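PDB 2XR1: cleavage and polyadenylation specificity factor 100 KD subunit from Methanosarcina mazei, which probably terminates transcription across the genome by cleaving nascent RNA at the exit channel of RNA polymerase, as a dimeric, zinc-dependent endo- and exonuclease. Local coordinates for residues 182-194 and 628-640. Numbering follows the deposited sequence.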
loop_
_atom_site.group_PDB
_atom_site.type_symbol
_atom_site.label_atom_id
_atom_site.label_comp_id
_atom_site.label_asym_id
_atom_site.label_seq_id
_atom_site.Cartn_x
_atom_site.Cartn_y
_atom_site.Cartn_z
ATOM N N GLN B 182 11.690 -12.541 -0.254
ATOM C CA GLN B 182 11.855 -11.758 -1.441
ATOM C C GLN B 182 10.495 -11.493 -2.024
ATOM O O GLN B 182 9.637 -12.389 -2.049
ATOM C CB GLN B 182 12.845 -12.374 -2.446
ATOM C CG GLN B 182 12.843 -13.907 -2.585
ATOM C CD GLN B 182 14.225 -14.474 -2.989
ATOM O OE1 GLN B 182 15.257 -13.790 -2.877
ATOM N NE2 GLN B 182 14.243 -15.724 -3.443
ATOM N N TRP B 183 10.289 -10.218 -2.372
ATOM C CA TRP B 183 9.165 -9.754 -3.142
ATOM C C TRP B 183 9.482 -8.360 -3.670
ATOM O O TRP B 183 10.430 -7.698 -3.213
ATOM C CB TRP B 183 7.866 -9.754 -2.346
ATOM C CG TRP B 183 7.926 -9.230 -0.971
ATOM C CD1 TRP B 183 7.933 -9.955 0.160
ATOM C CD2 TRP B 183 7.905 -7.859 -0.566
ATOM N NE1 TRP B 183 7.944 -9.142 1.246
ATOM C CE2 TRP B 183 7.944 -7.839 0.817
ATOM C CE3 TRP B 183 7.862 -6.652 -1.244
ATOM C CZ2 TRP B 183 7.959 -6.664 1.535
ATOM C CZ3 TRP B 183 7.910 -5.494 -0.533
ATOM C CH2 TRP B 183 7.928 -5.508 0.847
ATOM N N VAL B 184 8.716 -7.949 -4.665
ATOM C CA VAL B 184 8.805 -6.625 -5.202
ATOM C C VAL B 184 7.372 -6.142 -5.454
ATOM O O VAL B 184 6.511 -6.918 -5.848
ATOM C CB VAL B 184 9.610 -6.647 -6.543
ATOM C CG1 VAL B 184 9.939 -5.253 -7.004
ATOM C CG2 VAL B 184 10.886 -7.460 -6.346
ATOM N N ARG B 185 7.117 -4.866 -5.203
ATOM C CA ARG B 185 5.836 -4.279 -5.509
ATOM C C ARG B 185 5.910 -2.806 -5.813
ATOM O O ARG B 185 6.835 -2.154 -5.459
ATOM C CB ARG B 185 4.872 -4.558 -4.408
ATOM C CG ARG B 185 5.381 -4.235 -3.068
ATOM C CD ARG B 185 4.431 -4.771 -2.026
ATOM N NE ARG B 185 4.705 -4.083 -0.788
ATOM C CZ ARG B 185 3.819 -3.739 0.123
ATOM N NH1 ARG B 185 2.528 -4.008 -0.014
ATOM N NH2 ARG B 185 4.252 -3.109 1.188
ATOM N N VAL B 186 4.917 -2.302 -6.513
ATOM C CA VAL B 186 4.812 -0.888 -6.855
ATOM C C VAL B 186 3.505 -0.313 -6.320
ATOM O O VAL B 186 2.441 -0.863 -6.633
ATOM C CB VAL B 186 4.705 -0.738 -8.341
ATOM C CG1 VAL B 186 4.496 0.720 -8.680
ATOM C CG2 VAL B 186 5.914 -1.352 -9.031
ATOM N N THR B 187 3.582 0.753 -5.508
ATOM C CA THR B 187 2.407 1.488 -5.032
ATOM C C THR B 187 2.361 2.788 -5.796
ATOM O O THR B 187 3.397 3.385 -6.027
ATOM C CB THR B 187 2.461 1.817 -3.518
ATOM O OG1 THR B 187 2.622 0.628 -2.746
ATOM C CG2 THR B 187 1.162 2.503 -3.049
ATOM N N ALA B 188 1.166 3.210 -6.214
ATOM C CA ALA B 188 0.998 4.467 -6.963
ATOM C C ALA B 188 0.531 5.564 -6.013
ATOM O O ALA B 188 -0.422 5.364 -5.242
ATOM C CB ALA B 188 -0.007 4.294 -8.116
ATOM N N LEU B 189 1.188 6.713 -6.054
ATOM C CA LEU B 189 0.789 7.795 -5.209
ATOM C C LEU B 189 0.304 9.032 -5.973
ATOM O O LEU B 189 -0.063 10.030 -5.362
ATOM C CB LEU B 189 1.946 8.171 -4.330
ATOM C CG LEU B 189 2.452 7.043 -3.443
ATOM C CD1 LEU B 189 3.789 7.469 -2.830
ATOM C CD2 LEU B 189 1.461 6.690 -2.351
ATOM N N GLY B 190 0.323 8.959 -7.293
ATOM C CA GLY B 190 -0.218 9.981 -8.159
ATOM C C GLY B 190 0.256 9.683 -9.564
ATOM O O GLY B 190 1.263 9.051 -9.724
ATOM N N GLY B 191 -0.452 10.156 -10.574
ATOM C CA GLY B 191 -0.042 9.950 -11.955
ATOM C C GLY B 191 -0.748 8.782 -12.639
ATOM O O GLY B 191 -0.306 8.306 -13.697
ATOM N N CYS B 192 -1.864 8.350 -12.053
ATOM C CA CYS B 192 -2.586 7.199 -12.555
ATOM C C CYS B 192 -3.986 7.606 -12.958
ATOM O O CYS B 192 -4.724 8.224 -12.187
ATOM C CB CYS B 192 -2.569 6.057 -11.522
ATOM S SG CYS B 192 -0.842 5.381 -11.303
ATOM N N LYS B 193 -4.332 7.271 -14.195
ATOM C CA LYS B 193 -5.620 7.671 -14.784
ATOM C C LYS B 193 -5.738 9.184 -14.790
ATOM O O LYS B 193 -6.834 9.729 -14.807
ATOM C CB LYS B 193 -6.795 7.007 -14.064
ATOM C CG LYS B 193 -6.875 5.492 -14.258
ATOM C CD LYS B 193 -8.037 4.928 -13.462
ATOM C CE LYS B 193 -8.355 3.462 -13.744
ATOM N NZ LYS B 193 -7.314 2.544 -13.227
ATOM N N GLU B 194 -4.579 9.845 -14.777
ATOM C CA GLU B 194 -4.483 11.310 -14.850
ATOM C C GLU B 194 -3.096 11.653 -15.434
ATOM O O GLU B 194 -2.187 10.842 -15.466
ATOM C CB GLU B 194 -4.685 11.972 -13.480
ATOM C CG GLU B 194 -3.613 11.583 -12.461
ATOM C CD GLU B 194 -3.938 11.903 -10.977
ATOM O OE1 GLU B 194 -5.046 12.414 -10.609
ATOM O OE2 GLU B 194 -3.039 11.620 -10.160
ATOM N N THR B 628 -1.534 -6.807 -19.406
ATOM C CA THR B 628 -1.351 -5.405 -19.032
ATOM C C THR B 628 -2.621 -4.735 -18.509
ATOM O O THR B 628 -3.719 -5.061 -18.927
ATOM C CB THR B 628 -0.695 -4.574 -20.167
ATOM O OG1 THR B 628 -1.613 -3.608 -20.661
ATOM C CG2 THR B 628 -0.175 -5.461 -21.305
ATOM N N ARG B 629 -2.447 -3.776 -17.617
ATOM C CA ARG B 629 -3.531 -3.163 -16.882
ATOM C C ARG B 629 -3.170 -1.751 -16.385
ATOM O O ARG B 629 -2.015 -1.497 -16.015
ATOM C CB ARG B 629 -3.825 -4.032 -15.678
ATOM C CG ARG B 629 -4.658 -3.347 -14.606
ATOM C CD ARG B 629 -5.419 -4.366 -13.692
ATOM N NE ARG B 629 -4.529 -5.135 -12.800
ATOM C CZ ARG B 629 -3.889 -4.639 -11.732
ATOM N NH1 ARG B 629 -3.998 -3.346 -11.393
ATOM N NH2 ARG B 629 -3.126 -5.456 -11.000
ATOM N N ALA B 630 -4.171 -0.857 -16.340
ATOM C CA ALA B 630 -3.960 0.530 -15.905
ATOM C C ALA B 630 -3.886 0.624 -14.399
ATOM O O ALA B 630 -4.696 0.011 -13.683
ATOM C CB ALA B 630 -5.043 1.415 -16.406
ATOM N N LEU B 631 -2.909 1.392 -13.913
ATOM C CA LEU B 631 -2.755 1.567 -12.468
ATOM C C LEU B 631 -3.805 2.552 -11.924
ATOM O O LEU B 631 -4.401 3.317 -12.676
ATOM C CB LEU B 631 -1.349 2.041 -12.130
ATOM C CG LEU B 631 -0.182 1.109 -12.468
ATOM C CD1 LEU B 631 1.151 1.758 -12.113
ATOM C CD2 LEU B 631 -0.344 -0.207 -11.726
ATOM N N THR B 632 -4.063 2.467 -10.623
ATOM C CA THR B 632 -4.985 3.363 -9.928
ATOM C C THR B 632 -4.226 4.006 -8.793
ATOM O O THR B 632 -3.453 3.342 -8.131
ATOM C CB THR B 632 -6.228 2.595 -9.404
ATOM O OG1 THR B 632 -7.070 2.245 -10.502
ATOM C CG2 THR B 632 -7.063 3.409 -8.433
ATOM N N ASN B 633 -4.431 5.296 -8.553
ATOM C CA ASN B 633 -3.773 5.928 -7.397
ATOM C C ASN B 633 -4.148 5.172 -6.128
ATOM O O ASN B 633 -5.295 4.903 -5.922
ATOM C CB ASN B 633 -4.152 7.403 -7.261
ATOM C CG ASN B 633 -3.568 8.238 -8.352
ATOM O OD1 ASN B 633 -2.582 7.842 -8.967
ATOM N ND2 ASN B 633 -4.139 9.389 -8.606
ATOM N N LEU B 634 -3.144 4.821 -5.339
ATOM C CA LEU B 634 -3.268 4.172 -4.030
ATOM C C LEU B 634 -3.425 2.677 -4.039
ATOM O O LEU B 634 -3.572 2.110 -2.984
ATOM C CB LEU B 634 -4.321 4.817 -3.103
ATOM C CG LEU B 634 -4.071 6.270 -2.706
ATOM C CD1 LEU B 634 -5.231 6.770 -1.920
ATOM C CD2 LEU B 634 -2.761 6.421 -1.917
ATOM N N GLU B 635 -3.355 2.047 -5.201
ATOM C CA GLU B 635 -3.249 0.596 -5.329
ATOM C C GLU B 635 -1.793 0.165 -5.350
ATOM O O GLU B 635 -0.918 0.939 -5.707
ATOM C CB GLU B 635 -3.954 0.123 -6.602
ATOM C CG GLU B 635 -5.458 0.466 -6.608
ATOM C CD GLU B 635 -6.388 -0.531 -7.377
ATOM O OE1 GLU B 635 -6.010 -0.958 -8.488
ATOM O OE2 GLU B 635 -7.510 -0.864 -6.872
ATOM N N THR B 636 -1.513 -1.043 -4.894
ATOM C CA THR B 636 -0.173 -1.597 -4.913
ATOM C C THR B 636 -0.263 -2.916 -5.665
ATOM O O THR B 636 -1.061 -3.766 -5.377
ATOM C CB THR B 636 0.422 -1.873 -3.490
ATOM O OG1 THR B 636 0.409 -0.681 -2.731
ATOM C CG2 THR B 636 1.902 -2.340 -3.556
ATOM N N VAL B 637 0.607 -3.083 -6.629
ATOM C CA VAL B 637 0.669 -4.278 -7.416
ATOM C C VAL B 637 1.949 -5.077 -7.092
ATOM O O VAL B 637 3.039 -4.516 -6.949
ATOM C CB VAL B 637 0.701 -3.854 -8.856
ATOM C CG1 VAL B 637 1.288 -4.938 -9.680
ATOM C CG2 VAL B 637 -0.691 -3.488 -9.311
ATOM N N ARG B 638 1.819 -6.389 -6.991
ATOM C CA ARG B 638 2.978 -7.236 -6.724
ATOM C C ARG B 638 3.583 -7.768 -8.019
ATOM O O ARG B 638 2.889 -8.255 -8.898
ATOM C CB ARG B 638 2.611 -8.373 -5.822
ATOM C CG ARG B 638 3.796 -9.161 -5.339
ATOM C CD ARG B 638 3.348 -10.124 -4.290
ATOM N NE ARG B 638 4.401 -11.024 -3.901
ATOM C CZ ARG B 638 4.239 -11.951 -2.980
ATOM N NH1 ARG B 638 3.066 -12.112 -2.354
ATOM N NH2 ARG B 638 5.279 -12.697 -2.645
ATOM N N LEU B 639 4.889 -7.607 -8.135
ATOM C CA LEU B 639 5.630 -7.995 -9.314
ATOM C C LEU B 639 6.281 -9.357 -9.128
ATOM O O LEU B 639 6.579 -10.048 -10.096
ATOM C CB LEU B 639 6.699 -6.947 -9.584
ATOM C CG LEU B 639 6.250 -5.729 -10.399
ATOM C CD1 LEU B 639 4.943 -5.238 -10.016
ATOM C CD2 LEU B 639 7.276 -4.620 -10.278
ATOM N N LEU B 640 6.497 -9.737 -7.872
ATOM C CA LEU B 640 7.201 -10.964 -7.514
ATOM C C LEU B 640 6.998 -11.168 -6.014
ATOM O O LEU B 640 6.913 -12.297 -5.475
ATOM C CB LEU B 640 8.693 -10.791 -7.768
ATOM C CG LEU B 640 9.685 -11.961 -7.719
ATOM C CD1 LEU B 640 10.814 -11.587 -6.767
ATOM C CD2 LEU B 640 9.077 -13.265 -7.285
ATOM O OXT LEU B 640 6.945 -10.143 -5.314
HETATM O O HOH W 1 -3.144 4.566 -15.037
#
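Val186 and Leu639 meet on the inner face of the sheet, where methyl CG2 of Val186 lies 3.8 Å from CD2 of Leu639. Val184 extends this apolar row, its CG2 touching CD1 of Leu640, while Cys192 SG rests against Leu631 CB at 3.5 Å. Leu631 and Val637 also pack on Phe604 of strand 602-606, so the patch faces the second sheet of the domain.

Between 185-190 and 636-638 the two strands run antiparallel, their axes 165° apart. Val186 and Val637 form the hydrogen-bonded pair, each N giving a bond to the other's O. On the other face the hydroxyls of Thr187 and Thr636 bond to each other, OG1 to OG1 at 2.6 Å; matching rotamers (chi1 -57° in both) turn the two hydroxyls toward each other.

At the Gly191 end, a type II turn from Thr632 to Glu635 brings Asn633 against 190-194. Its ND2 donates to Glu194 OE2 at 2.9 Å, in the amide plane but well above the carboxylate plane. The same oxygen accepts Gly191 N through its anti lone pair and pairs with Arg197. Lys193, bent at chi4 (70°), brings NZ to Thr632 OG1 (2.8 Å) and to Leu631 O.

At the chain terminus, Leu640 OXT accepts Val184 N and makes a salt bridge with Arg638 NE at 3.0 Å, lying in the guanidinium plane.

Thr636 also bonds through its backbone to the second subunit, whose Glu231 pairs with Arg185. The backbone of Gly191 hydrogen-bonds that of His607, a ligand of the second zinc ion. Strand 636-638, outermost within this chain, completes one sheet of the metallo-beta-lactamase αββα sandwich, whose two sequence parts are separated by the inserted beta-CASP domain.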